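PDB 6SKY: Serine/threonine-protein kinase Tel1 from Chaetomium thermophilum, which uses ATP to phosphorylate serine and threonine in proteins, probably at Ser-Gln or Thr-Gln sites, and probably acts in DNA-damage checkpoint signalling. Local coordinates for residues A[2140-2145]-A[2156-2161]; A[2022-2027]-A[2038-2043]. All coordinates share one frame; numbering follows the deposited sequence.

Interaction 1 (A[2140-2145]-A[2156-2161]); sequences MWSQRH and DARLVQ
The indole of W2141 takes V2160 at its edge, with CZ3 4.2 Å from V2160 CG1, close to the ring plane. The methyl of A2157 comes in at a slant, with CB 4.1 Å from W2141 CZ3. CG of W2141 is anti to the backbone N (chi1 -165°), and this swings the six-membered ring toward the second helix. L2105 of helix 2102-2119 touches both W2141 and V2160, and M2046 of helix 2035-2047 also touches the tryptophan.

The second flat group is the guanidinium of R2158. It meets S2142 at its edge, and the OG lies nearly in the guanidinium plane. R2158 NH2 donates to S2142 OG at 3.2 Å, with a moderately bent N-H...O angle of 149°. The first bond of the R2158 side chain points away from 2140-2145, and bends at chi2 and chi3 bring the guanidinium back. NH1 is bonded to S2194 OG, so the group bridges two serines.

Small residues let the backbones approach. The CA atoms of S2142 and A2157 are 5.0 Å apart, and A2157 CB lies 3.9 Å from S2142 CA. Q2161 reaches alongside with an extended chain, its OE1 3.7 Å from S2142 CB.

Helices 2124-2143 and 2154-2174 run roughly antiparallel here, near their connecting loop. This is a helical hairpin, consistent with the alpha-solenoid build of the FAT domain, which belongs to the TPR clan.

Interaction 2 (A[2022-2027]-A[2038-2043]); sequences EIWNLP and TVYKAY
Y2040 points its hydroxyl end-on into the backbone of 2022-2027, while W2024 meets its ring obliquely. CG of Y2040 is anti to the backbone N (chi1 -178°), which sends the ring out from the helix to the loop. The hydroxyl donates to I2023 O, which lies at the ring edge in the ring plane. The modelled separation is very short, and its exact value is doubtful at this resolution. The same oxygen accepts from L2026 N at 3.2 Å, with a fairly straight N-H...O angle of 160°. L2026 crosses the tyrosine at about a right angle, its CB 4.0 Å from Y2040 CE2.

The six-membered ring of W2024 and the ring of Y2040 are inclined by 31°, with centroids 5.5 Å apart. W2024 CE3 comes within 3.5 Å of Y2040 CE1. The backbone of Y2043 lies over one face of the indole, toward its rim, and E2022 CA lies over the opposite face. W2024 CH2 also packs on Y2043 CB at 3.6 Å. The phenol of Y2043 leads away, and its OH bonds to T2137 OG1.

A phenylalanine in place of Y2040 would probably leave I2023 O and L2026 N without their shared partner in the hydroxyl.

Q2044 NE2 bonds to W2024 O and L2026 O, a second polar tie from the helix. E2022 O is hydrogen-bonded to NH1 of R1970 of the second subunit. The chemistry implies that side chains of helix 2035-2047 satisfy main-chain polar groups of an irregular loop, which is likely to restrain its path, while the aromatic rings supply the apolar packing.

Overall arrangement
The two contacts follow each other along the chain, interaction 2 first, and both lie in the FAT domain. Their centres are about 19 Å apart. They meet where 2140-2145 lies against both segments of interaction 2: M2140 SD is 3.5 Å from W2024 NE1, and M2140 CE is 4.0 Å from Y2043 O. Helix 2124-2143 thus pairs with helix 2154-2174 in interaction 1 and also borders the loop and helix of interaction 2. E2022 adds a polar link, its OE2 hydrogen-bonded to S2139 OG. The centres lie about 38 Å (interaction 1) and about 37 Å (interaction 2) from the chain's centre, away from the nucleotide and magnesium sites. Interaction 2 also reaches the second subunit; interaction 1 does not.

Interaction 1 (A[2140-2145]-A[2156-2161])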
ATOM      1  N   MET A2140     -10.190  28.025 -22.096  1.00 27.64           N
ATOM      2  CA  MET A2140     -10.866  29.291 -22.354  1.00 27.64           C
ATOM      3  C   MET A2140     -10.569  29.807 -23.750  1.00 27.64           C
ATOM      4  O   MET A2140     -11.459  30.323 -24.428  1.00 27.64           O
ATOM      5  CB  MET A2140     -10.458  30.329 -21.317  1.00 27.64           C
ATOM      6  CG  MET A2140     -11.099  30.145 -19.975  1.00 27.64           C
ATOM      7  SD  MET A2140     -12.856  30.466 -20.016  1.00 27.64           S
ATOM      8  CE  MET A2140     -12.850  32.089 -20.731  1.00 27.64           C
ATOM      9  N   TRP A2141      -9.323  29.692 -24.197  1.00 28.15           N
ATOM     10  CA  TRP A2141      -8.989  30.138 -25.541  1.00 28.15           C
ATOM     11  C   TRP A2141      -9.694  29.300 -26.589  1.00 28.15           C
ATOM     12  O   TRP A2141     -10.088  29.813 -27.639  1.00 28.15           O
ATOM     13  CB  TRP A2141      -7.484  30.080 -25.735  1.00 28.15           C
ATOM     14  CG  TRP A2141      -6.987  30.811 -26.911  1.00 28.15           C
ATOM     15  CD1 TRP A2141      -7.075  32.141 -27.140  1.00 28.15           C
ATOM     16  CD2 TRP A2141      -6.272  30.260 -28.011  1.00 28.15           C
ATOM     17  NE1 TRP A2141      -6.475  32.458 -28.324  1.00 28.15           N
ATOM     18  CE2 TRP A2141      -5.971  31.314 -28.878  1.00 28.15           C
ATOM     19  CE3 TRP A2141      -5.864  28.973 -28.351  1.00 28.15           C
ATOM     20  CZ2 TRP A2141      -5.288  31.123 -30.062  1.00 28.15           C
ATOM     21  CZ3 TRP A2141      -5.185  28.789 -29.521  1.00 28.15           C
ATOM     22  CH2 TRP A2141      -4.903  29.853 -30.365  1.00 28.15           C
ATOM     23  N   SER A2142      -9.856  28.005 -26.335  1.00 31.22           N
ATOM     24  CA  SER A2142     -10.570  27.173 -27.293  1.00 31.22           C
ATOM     25  C   SER A2142     -12.056  27.500 -27.340  1.00 31.22           C
ATOM     26  O   SER A2142     -12.700  27.279 -28.368  1.00 31.22           O
ATOM     27  CB  SER A2142     -10.369  25.704 -26.959  1.00 31.22           C
ATOM     28  OG  SER A2142     -11.250  24.905 -27.712  1.00 31.22           O
ATOM     29  N   GLN A2143     -12.621  28.016 -26.249  1.00 33.96           N
ATOM     30  CA  GLN A2143     -14.053  28.301 -26.229  1.00 33.96           C
ATOM     31  C   GLN A2143     -14.392  29.646 -26.857  1.00 33.96           C
ATOM     32  O   GLN A2143     -15.422  29.775 -27.524  1.00 33.96           O
ATOM     33  CB  GLN A2143     -14.575  28.270 -24.800  1.00 33.96           C
ATOM     34  CG  GLN A2143     -14.572  26.909 -24.172  1.00 33.96           C
ATOM     35  CD  GLN A2143     -14.984  26.958 -22.732  1.00 33.96           C
ATOM     36  OE1 GLN A2143     -15.320  28.015 -22.209  1.00 33.96           O
ATOM     37  NE2 GLN A2143     -14.956  25.814 -22.073  1.00 33.96           N
ATOM     38  N   ARG A2144     -13.561  30.660 -26.637  1.00 36.98           N
ATOM     39  CA  ARG A2144     -13.871  32.043 -27.000  1.00 36.98           C
ATOM     40  C   ARG A2144     -13.436  32.307 -28.431  1.00 36.98           C
ATOM     41  O   ARG A2144     -12.296  32.666 -28.698  1.00 36.98           O
ATOM     42  CB  ARG A2144     -13.191  32.995 -26.032  1.00 36.98           C
ATOM     43  CG  ARG A2144     -13.616  32.773 -24.612  1.00 36.98           C
ATOM     44  CD  ARG A2144     -15.054  33.109 -24.495  1.00 36.98           C
ATOM     45  NE  ARG A2144     -15.272  34.377 -25.166  1.00 36.98           N
ATOM     46  CZ  ARG A2144     -16.459  34.890 -25.444  1.00 36.98           C
ATOM     47  NH1 ARG A2144     -17.561  34.239 -25.108  1.00 36.98           N
ATOM     48  NH2 ARG A2144     -16.532  36.055 -26.062  1.00 36.98           N
ATOM     49  N   HIS A2145     -14.376  32.165 -29.363  1.00 41.61           N
ATOM     50  CA  HIS A2145     -14.038  32.199 -30.779  1.00 41.61           C
ATOM     51  C   HIS A2145     -13.743  33.597 -31.292  1.00 41.61           C
ATOM     52  O   HIS A2145     -13.044  33.733 -32.298  1.00 41.61           O
ATOM     53  CB  HIS A2145     -15.167  31.594 -31.603  1.00 41.61           C
ATOM     54  CG  HIS A2145     -15.465  30.172 -31.260  1.00 41.61           C
ATOM     55  ND1 HIS A2145     -14.846  29.113 -31.880  1.00 41.61           N
ATOM     56  CD2 HIS A2145     -16.318  29.634 -30.359  1.00 41.61           C
ATOM     57  CE1 HIS A2145     -15.301  27.982 -31.374  1.00 41.61           C
ATOM     58  NE2 HIS A2145     -16.197  28.271 -30.451  1.00 41.61           N
ATOM     59  N   ASP A2156      -7.777  23.949 -34.717  1.00 41.55           N
ATOM     60  CA  ASP A2156      -6.429  24.258 -34.251  1.00 41.55           C
ATOM     61  C   ASP A2156      -6.399  24.487 -32.747  1.00 41.55           C
ATOM     62  O   ASP A2156      -5.523  23.969 -32.044  1.00 41.55           O
ATOM     63  CB  ASP A2156      -5.899  25.488 -34.977  1.00 41.55           C
ATOM     64  CG  ASP A2156      -5.703  25.252 -36.453  1.00 41.55           C
ATOM     65  OD1 ASP A2156      -5.427  24.098 -36.836  1.00 41.55           O
ATOM     66  OD2 ASP A2156      -5.817  26.222 -37.232  1.00 41.55           O
ATOM     67  N   ALA A2157      -7.338  25.282 -32.238  1.00 33.51           N
ATOM     68  CA  ALA A2157      -7.387  25.548 -30.809  1.00 33.51           C
ATOM     69  C   ALA A2157      -7.656  24.277 -30.019  1.00 33.51           C
ATOM     70  O   ALA A2157      -7.045  24.043 -28.969  1.00 33.51           O
ATOM     71  CB  ALA A2157      -8.450  26.600 -30.518  1.00 33.51           C
ATOM     72  N   ARG A2158      -8.552  23.429 -30.520  1.00 32.84           N
ATOM     73  CA  ARG A2158      -8.837  22.173 -29.842  1.00 32.84           C
ATOM     74  C   ARG A2158      -7.620  21.265 -29.829  1.00 32.84           C
ATOM     75  O   ARG A2158      -7.299  20.655 -28.803  1.00 32.84           O
ATOM     76  CB  ARG A2158     -10.005  21.481 -30.521  1.00 32.84           C
ATOM     77  CG  ARG A2158     -10.705  20.514 -29.642  1.00 32.84           C
ATOM     78  CD  ARG A2158     -11.277  21.233 -28.464  1.00 32.84           C
ATOM     79  NE  ARG A2158     -12.539  20.649 -28.059  1.00 32.84           N
ATOM     80  CZ  ARG A2158     -13.439  21.282 -27.326  1.00 32.84           C
ATOM     81  NH1 ARG A2158     -14.568  20.676 -27.003  1.00 32.84           N
ATOM     82  NH2 ARG A2158     -13.211  22.522 -26.922  1.00 32.84           N
ATOM     83  N   LEU A2159      -6.929  21.161 -30.960  1.00 29.67           N
ATOM     84  CA  LEU A2159      -5.759  20.303 -31.032  1.00 29.67           C
ATOM     85  C   LEU A2159      -4.667  20.778 -30.088  1.00 29.67           C
ATOM     86  O   LEU A2159      -4.005  19.963 -29.432  1.00 29.67           O
ATOM     87  CB  LEU A2159      -5.255  20.260 -32.466  1.00 29.67           C
ATOM     88  CG  LEU A2159      -4.287  19.141 -32.793  1.00 29.67           C
ATOM     89  CD1 LEU A2159      -4.880  17.838 -32.354  1.00 29.67           C
ATOM     90  CD2 LEU A2159      -4.032  19.134 -34.269  1.00 29.67           C
ATOM     91  N   VAL A2160      -4.471  22.093 -29.988  1.00 26.52           N
ATOM     92  CA  VAL A2160      -3.423  22.591 -29.109  1.00 26.52           C
ATOM     93  C   VAL A2160      -3.809  22.399 -27.649  1.00 26.52           C
ATOM     94  O   VAL A2160      -2.944  22.133 -26.804  1.00 26.52           O
ATOM     95  CB  VAL A2160      -3.095  24.056 -29.447  1.00 26.52           C
ATOM     96  CG1 VAL A2160      -3.675  25.000 -28.438  1.00 26.52           C
ATOM     97  CG2 VAL A2160      -1.609  24.243 -29.526  1.00 26.52           C
ATOM     98  N   GLN A2161      -5.102  22.473 -27.331  1.00 24.49           N
ATOM     99  CA  GLN A2161      -5.536  22.184 -25.970  1.00 24.49           C
ATOM    100  C   GLN A2161      -5.272  20.732 -25.605  1.00 24.49           C
ATOM    101  O   GLN A2161      -4.797  20.431 -24.503  1.00 24.49           O
ATOM    102  CB  GLN A2161      -7.015  22.500 -25.821  1.00 24.49           C
ATOM    103  CG  GLN A2161      -7.568  22.184 -24.471  1.00 24.49           C
ATOM    104  CD  GLN A2161      -9.061  22.217 -24.452  1.00 24.49           C
ATOM    105  OE1 GLN A2161      -9.697  22.350 -25.484  1.00 24.49           O
ATOM    106  NE2 GLN A2161      -9.635  22.091 -23.278  1.00 24.49           N
TER

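Interaction 2 (A[2022-2027]-A[2038-2043])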
ATOM      1  N   GLU A2022     -15.027  26.770 -13.636  1.00 27.59           N
ATOM      2  CA  GLU A2022     -15.403  27.772 -14.629  1.00 27.59           C
ATOM      3  C   GLU A2022     -16.743  28.419 -14.295  1.00 27.59           C
ATOM      4  O   GLU A2022     -17.703  28.360 -15.055  1.00 27.59           O
ATOM      5  CB  GLU A2022     -15.407  27.166 -16.025  1.00 27.59           C
ATOM      6  CG  GLU A2022     -14.053  26.680 -16.435  1.00 27.59           C
ATOM      7  CD  GLU A2022     -13.984  26.344 -17.892  1.00 27.59           C
ATOM      8  OE1 GLU A2022     -15.053  26.205 -18.511  1.00 27.59           O
ATOM      9  OE2 GLU A2022     -12.861  26.228 -18.424  1.00 27.59           O
ATOM     10  N   ILE A2023     -16.777  29.054 -13.134  1.00 24.93           N
ATOM     11  CA  ILE A2023     -17.917  29.818 -12.650  1.00 24.93           C
ATOM     12  C   ILE A2023     -17.502  31.277 -12.710  1.00 24.93           C
ATOM     13  O   ILE A2023     -16.867  31.789 -11.787  1.00 24.93           O
ATOM     14  CB  ILE A2023     -18.310  29.410 -11.230  1.00 24.93           C
ATOM     15  CG1 ILE A2023     -18.727  27.949 -11.195  1.00 24.93           C
ATOM     16  CG2 ILE A2023     -19.406  30.288 -10.709  1.00 24.93           C
ATOM     17  CD1 ILE A2023     -18.737  27.382  -9.816  1.00 24.93           C
ATOM     18  N   TRP A2024     -17.853  31.959 -13.792  1.00 26.19           N
ATOM     19  CA  TRP A2024     -17.268  33.250 -14.101  1.00 26.19           C
ATOM     20  C   TRP A2024     -18.118  34.424 -13.647  1.00 26.19           C
ATOM     21  O   TRP A2024     -17.979  35.519 -14.192  1.00 26.19           O
ATOM     22  CB  TRP A2024     -17.004  33.354 -15.596  1.00 26.19           C
ATOM     23  CG  TRP A2024     -16.082  32.326 -16.141  1.00 26.19           C
ATOM     24  CD1 TRP A2024     -16.316  31.505 -17.190  1.00 26.19           C
ATOM     25  CD2 TRP A2024     -14.768  32.018 -15.676  1.00 26.19           C
ATOM     26  NE1 TRP A2024     -15.238  30.701 -17.410  1.00 26.19           N
ATOM     27  CE2 TRP A2024     -14.272  30.998 -16.489  1.00 26.19           C
ATOM     28  CE3 TRP A2024     -13.967  32.502 -14.645  1.00 26.19           C
ATOM     29  CZ2 TRP A2024     -13.021  30.455 -16.305  1.00 26.19           C
ATOM     30  CZ3 TRP A2024     -12.736  31.965 -14.471  1.00 26.19           C
ATOM     31  CH2 TRP A2024     -12.268  30.955 -15.293  1.00 26.19           C
ATOM     32  N   ASN A2025     -18.976  34.238 -12.652  1.00 29.85           N
ATOM     33  CA  ASN A2025     -19.871  35.299 -12.211  1.00 29.85           C
ATOM     34  C   ASN A2025     -19.704  35.611 -10.732  1.00 29.85           C
ATOM     35  O   ASN A2025     -20.645  36.052 -10.080  1.00 29.85           O
ATOM     36  CB  ASN A2025     -21.324  34.949 -12.520  1.00 29.85           C
ATOM     37  CG  ASN A2025     -21.775  33.672 -11.856  1.00 29.85           C
ATOM     38  OD1 ASN A2025     -21.619  33.489 -10.653  1.00 29.85           O
ATOM     39  ND2 ASN A2025     -22.347  32.778 -12.641  1.00 29.85           N
ATOM     40  N   LEU A2026     -18.538  35.379 -10.193  1.00 29.52           N
ATOM     41  CA  LEU A2026     -18.324  35.811  -8.828  1.00 29.52           C
ATOM     42  C   LEU A2026     -17.903  37.275  -8.810  1.00 29.52           C
ATOM     43  O   LEU A2026     -17.140  37.718  -9.667  1.00 29.52           O
ATOM     44  CB  LEU A2026     -17.251  34.974  -8.149  1.00 29.52           C
ATOM     45  CG  LEU A2026     -17.415  33.479  -7.890  1.00 29.52           C
ATOM     46  CD1 LEU A2026     -16.861  33.148  -6.528  1.00 29.52           C
ATOM     47  CD2 LEU A2026     -18.843  33.036  -7.999  1.00 29.52           C
ATOM     48  N   PRO A2027     -18.385  38.046  -7.853  1.00 35.85           N
ATOM     49  CA  PRO A2027     -17.928  39.431  -7.715  1.00 35.85           C
ATOM     50  C   PRO A2027     -16.578  39.475  -7.022  1.00 35.85           C
ATOM     51  O   PRO A2027     -16.478  39.292  -5.806  1.00 35.85           O
ATOM     52  CB  PRO A2027     -19.032  40.076  -6.868  1.00 35.85           C
ATOM     53  CG  PRO A2027     -19.725  38.945  -6.181  1.00 35.85           C
ATOM     54  CD  PRO A2027     -19.264  37.646  -6.746  1.00 35.85           C
ATOM     55  N   THR A2038      -6.446  37.545  -8.527  1.00 23.92           N
ATOM     56  CA  THR A2038      -5.826  38.157  -9.695  1.00 23.92           C
ATOM     57  C   THR A2038      -6.025  37.303 -10.936  1.00 23.92           C
ATOM     58  O   THR A2038      -6.485  37.780 -11.986  1.00 23.92           O
ATOM     59  CB  THR A2038      -4.338  38.353  -9.425  1.00 23.92           C
ATOM     60  OG1 THR A2038      -4.161  39.272  -8.347  1.00 23.92           O
ATOM     61  CG2 THR A2038      -3.640  38.882 -10.640  1.00 23.92           C
ATOM     62  N   VAL A2039      -5.669  36.028 -10.830  1.00 22.67           N
ATOM     63  CA  VAL A2039      -5.798  35.120 -11.960  1.00 22.67           C
ATOM     64  C   VAL A2039      -7.262  34.962 -12.356  1.00 22.67           C
ATOM     65  O   VAL A2039      -7.605  34.931 -13.548  1.00 22.67           O
ATOM     66  CB  VAL A2039      -5.128  33.785 -11.598  1.00 22.67           C
ATOM     67  CG1 VAL A2039      -5.708  32.670 -12.370  1.00 22.67           C
ATOM     68  CG2 VAL A2039      -3.655  33.880 -11.853  1.00 22.67           C
ATOM     69  N   TYR A2040      -8.153  34.904 -11.365  1.00 23.14           N
ATOM     70  CA  TYR A2040      -9.573  34.780 -11.640  1.00 23.14           C
ATOM     71  C   TYR A2040     -10.101  35.983 -12.393  1.00 23.14           C
ATOM     72  O   TYR A2040     -10.905  35.834 -13.311  1.00 23.14           O
ATOM     73  CB  TYR A2040     -10.338  34.612 -10.337  1.00 23.14           C
ATOM     74  CG  TYR A2040     -11.809  34.427 -10.547  1.00 23.14           C
ATOM     75  CD1 TYR A2040     -12.301  33.242 -11.036  1.00 23.14           C
ATOM     76  CD2 TYR A2040     -12.703  35.436 -10.260  1.00 23.14           C
ATOM     77  CE1 TYR A2040     -13.627  33.066 -11.236  1.00 23.14           C
ATOM     78  CE2 TYR A2040     -14.036  35.262 -10.458  1.00 23.14           C
ATOM     79  CZ  TYR A2040     -14.490  34.073 -10.948  1.00 23.14           C
ATOM     80  OH  TYR A2040     -15.823  33.878 -11.149  1.00 23.14           O
ATOM     81  N   LYS A2041      -9.692  37.188 -12.001  1.00 25.22           N
ATOM     82  CA  LYS A2041     -10.174  38.377 -12.688  1.00 25.22           C
ATOM     83  C   LYS A2041      -9.701  38.406 -14.126  1.00 25.22           C
ATOM     84  O   LYS A2041     -10.456  38.795 -15.019  1.00 25.22           O
ATOM     85  CB  LYS A2041      -9.731  39.634 -11.956  1.00 25.22           C
ATOM     86  CG  LYS A2041     -10.386  39.798 -10.617  1.00 25.22           C
ATOM     87  CD  LYS A2041     -10.536  41.247 -10.260  1.00 25.22           C
ATOM     88  CE  LYS A2041      -9.208  41.887  -9.983  1.00 25.22           C
ATOM     89  NZ  LYS A2041      -8.760  41.612  -8.602  1.00 25.22           N
ATOM     90  N   ALA A2042      -8.468  37.972 -14.378  1.00 23.66           N
ATOM     91  CA  ALA A2042      -8.004  37.890 -15.761  1.00 23.66           C
ATOM     92  C   ALA A2042      -8.854  36.925 -16.585  1.00 23.66           C
ATOM     93  O   ALA A2042      -9.283  37.252 -17.698  1.00 23.66           O
ATOM     94  CB  ALA A2042      -6.539  37.481 -15.801  1.00 23.66           C
ATOM     95  N   TYR A2043      -9.124  35.729 -16.058  1.00 20.80           N
ATOM     96  CA  TYR A2043      -9.898  34.770 -16.851  1.00 20.80           C
ATOM     97  C   TYR A2043     -11.358  35.178 -16.984  1.00 20.80           C
ATOM     98  O   TYR A2043     -11.980  34.928 -18.022  1.00 20.80           O
ATOM     99  CB  TYR A2043      -9.805  33.368 -16.258  1.00 20.80           C
ATOM    100  CG  TYR A2043      -8.458  32.753 -16.445  1.00 20.80           C
ATOM    101  CD1 TYR A2043      -7.951  32.537 -17.703  1.00 20.80           C
ATOM    102  CD2 TYR A2043      -7.687  32.399 -15.365  1.00 20.80           C
ATOM    103  CE1 TYR A2043      -6.718  31.992 -17.873  1.00 20.80           C
ATOM    104  CE2 TYR A2043      -6.457  31.849 -15.531  1.00 20.80           C
ATOM    105  CZ  TYR A2043      -5.976  31.652 -16.779  1.00 20.80           C
ATOM    106  OH  TYR A2043      -4.737  31.099 -16.934  1.00 20.80           O
TER